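Local coordinates for avidin (Gallus gallus, PDB 4U46), which probably binds small-molecule ligands as an engineered form of the biotin-binding protein of chicken, in a barrel-shaped subunit of a four-chain assembly, at residues Gly35-Thr40 with Asn122-Leu127. Numbering follows the deposited sequence.
Unlike the reference sequence in segment 35-40: Ala39 (reference Thr), Thr40 (reference Ala).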
loop_
_atom_site.group_PDB
_atom_site.type_symbol
_atom_site.label_atom_id
_atom_site.label_comp_id
_atom_site.label_asym_id
_atom_site.label_seq_id
_atom_site.Cartn_x
_atom_site.Cartn_y
_atom_site.Cartn_z
ATOM N N GLY A 35 -23.468 -2.065 -6.839
ATOM C CA GLY A 35 -23.574 -0.844 -7.591
ATOM C C GLY A 35 -22.825 -0.956 -8.876
ATOM O O GLY A 35 -22.524 -2.067 -9.337
ATOM N N THR A 36 -22.497 0.200 -9.431
ATOM C CA THR A 36 -21.827 0.284 -10.699
ATOM C C THR A 36 -20.774 1.356 -10.659
ATOM O O THR A 36 -20.984 2.442 -10.111
ATOM C CB THR A 36 -22.851 0.547 -11.832
ATOM O OG1 THR A 36 -23.839 -0.497 -11.802
ATOM C CG2 THR A 36 -22.173 0.493 -13.205
ATOM N N TYR A 37 -19.609 1.015 -11.174
ATOM C CA TYR A 37 -18.497 1.932 -11.283
ATOM C C TYR A 37 -18.356 2.378 -12.756
ATOM O O TYR A 37 -18.257 1.563 -13.643
ATOM C CB TYR A 37 -17.211 1.249 -10.826
ATOM C CG TYR A 37 -16.149 2.226 -10.337
ATOM C CD1 TYR A 37 -15.329 2.910 -11.218
ATOM C CD2 TYR A 37 -15.978 2.461 -8.972
ATOM C CE1 TYR A 37 -14.343 3.784 -10.762
ATOM C CE2 TYR A 37 -15.018 3.336 -8.521
ATOM C CZ TYR A 37 -14.219 4.007 -9.409
ATOM O OH TYR A 37 -13.268 4.856 -8.899
ATOM N N ILE A 38 -18.373 3.681 -12.985
ATOM C CA ILE A 38 -18.341 4.240 -14.318
ATOM C C ILE A 38 -17.119 5.104 -14.451
ATOM O O ILE A 38 -16.931 6.047 -13.676
ATOM C CB ILE A 38 -19.629 5.074 -14.562
ATOM C CG1 ILE A 38 -20.861 4.167 -14.513
ATOM C CG2 ILE A 38 -19.576 5.820 -15.893
ATOM C CD1 ILE A 38 -21.584 4.186 -13.185
ATOM N N ALA A 39 -16.278 4.783 -15.432
ATOM C CA ALA A 39 -15.033 5.510 -15.666
ATOM C C ALA A 39 -14.821 5.793 -17.157
ATOM O O ALA A 39 -15.402 5.110 -18.036
ATOM C CB ALA A 39 -13.860 4.701 -15.139
ATOM N N THR A 40 -13.982 6.793 -17.442
ATOM C CA THR A 40 -13.550 7.074 -18.828
ATOM C C THR A 40 -12.341 6.228 -19.108
ATOM O O THR A 40 -11.458 6.134 -18.263
ATOM C CB THR A 40 -13.074 8.525 -19.052
ATOM O OG1 THR A 40 -11.824 8.734 -18.370
ATOM C CG2 THR A 40 -14.105 9.543 -18.586
ATOM N N ASN A 122 -8.729 7.585 -3.553
ATOM C CA ASN A 122 -9.781 8.400 -4.184
ATOM C C ASN A 122 -10.629 9.055 -3.094
ATOM O O ASN A 122 -10.804 8.486 -1.999
ATOM C CB ASN A 122 -10.676 7.569 -5.100
ATOM C CG ASN A 122 -10.155 7.476 -6.501
ATOM O OD1 ASN A 122 -9.821 6.395 -6.948
ATOM N ND2 ASN A 122 -10.030 8.622 -7.192
ATOM N N ILE A 123 -11.102 10.266 -3.389
ATOM C CA ILE A 123 -12.007 10.972 -2.538
ATOM C C ILE A 123 -13.311 11.193 -3.340
ATOM O O ILE A 123 -13.284 11.695 -4.433
ATOM C CB ILE A 123 -11.370 12.283 -2.040
ATOM C CG1 ILE A 123 -10.062 12.003 -1.296
ATOM C CG2 ILE A 123 -12.383 13.062 -1.208
ATOM C CD1 ILE A 123 -9.340 13.261 -0.864
ATOM N N PHE A 124 -14.448 10.798 -2.799
ATOM C CA PHE A 124 -15.711 10.832 -3.500
ATOM C C PHE A 124 -16.649 11.753 -2.728
ATOM O O PHE A 124 -16.668 11.736 -1.484
ATOM C CB PHE A 124 -16.399 9.437 -3.543
ATOM C CG PHE A 124 -15.691 8.411 -4.350
ATOM C CD1 PHE A 124 -15.918 8.308 -5.712
ATOM C CD2 PHE A 124 -14.798 7.503 -3.736
ATOM C CE1 PHE A 124 -15.247 7.353 -6.467
ATOM C CE2 PHE A 124 -14.162 6.506 -4.478
ATOM C CZ PHE A 124 -14.368 6.437 -5.844
ATOM N N THR A 125 -17.443 12.534 -3.456
ATOM C CA THR A 125 -18.495 13.366 -2.861
ATOM C C THR A 125 -19.731 13.121 -3.680
ATOM O O THR A 125 -19.636 12.635 -4.804
ATOM C CB THR A 125 -18.167 14.895 -2.905
ATOM O OG1 THR A 125 -17.768 15.269 -4.234
ATOM C CG2 THR A 125 -17.082 15.214 -1.971
ATOM N N ARG A 126 -20.884 13.423 -3.098
ATOM C CA ARG A 126 -22.145 13.077 -3.703
ATOM C C ARG A 126 -22.370 13.772 -5.016
ATOM O O ARG A 126 -21.946 14.921 -5.209
ATOM C CB ARG A 126 -23.304 13.364 -2.775
ATOM C CG ARG A 126 -23.536 12.285 -1.769
ATOM C CD ARG A 126 -24.948 12.327 -1.256
ATOM N NE ARG A 126 -25.139 11.336 -0.216
ATOM C CZ ARG A 126 -25.308 10.045 -0.447
ATOM N NH1 ARG A 126 -25.321 9.579 -1.695
ATOM N NH2 ARG A 126 -25.470 9.227 0.572
ATOM N N LEU A 127 -23.007 13.041 -5.934
ATOM C CA LEU A 127 -23.347 13.555 -7.249
ATOM C C LEU A 127 -24.856 13.523 -7.397
ATOM O O LEU A 127 -25.560 14.166 -6.627
ATOM C CB LEU A 127 -22.693 12.681 -8.320
ATOM C CG LEU A 127 -22.759 13.144 -9.774
ATOM C CD1 LEU A 127 -21.725 14.220 -10.026
ATOM C CD2 LEU A 127 -22.551 11.959 -10.706
#
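Tyr37 reaches across the interior to the ring of Phe124, and its hydroxyl does most of the touching: OH lies 3.6 Å from Phe124 CZ and 4.0 Å from Phe124 CE1. Seen from the phenylalanine, this oxygen arrives at the ring edge and in the ring plane, where the C-H bonds point outward, so the approach is edge-on and not over the face. One ring carbon joins in, Tyr37 CE2 at 4.1 Å from Phe124 CZ. The two side chains cross at roughly a right angle, and both residues are buried. Strands 32-40 and 117-126 belong to the eight-stranded antiparallel barrel of the avidin family, third and last in its order; in avidins the inside of this barrel holds the ligand pocket, so the contact probably lies in or beside it. The strands are not sheet neighbours here, and the CA atoms of Tyr37 and Phe124 stand 12.1 Å apart. Side chains alone therefore bridge the gap. With CG anti to the backbone N (chi1 -155°), the tyrosine ring swings inward from its strand; Phe124 instead sets CG anti to its carbonyl carbon (chi1 -67°) and meets it with CZ foremost. The hydroxyl has its polar partner elsewhere, a hydrogen bond with His20 ND1, which ties the tyrosine to strand 20-24, while Phe83 packs against the same ring. Phe124 also rests on Trp14, Leu97 and Thr99.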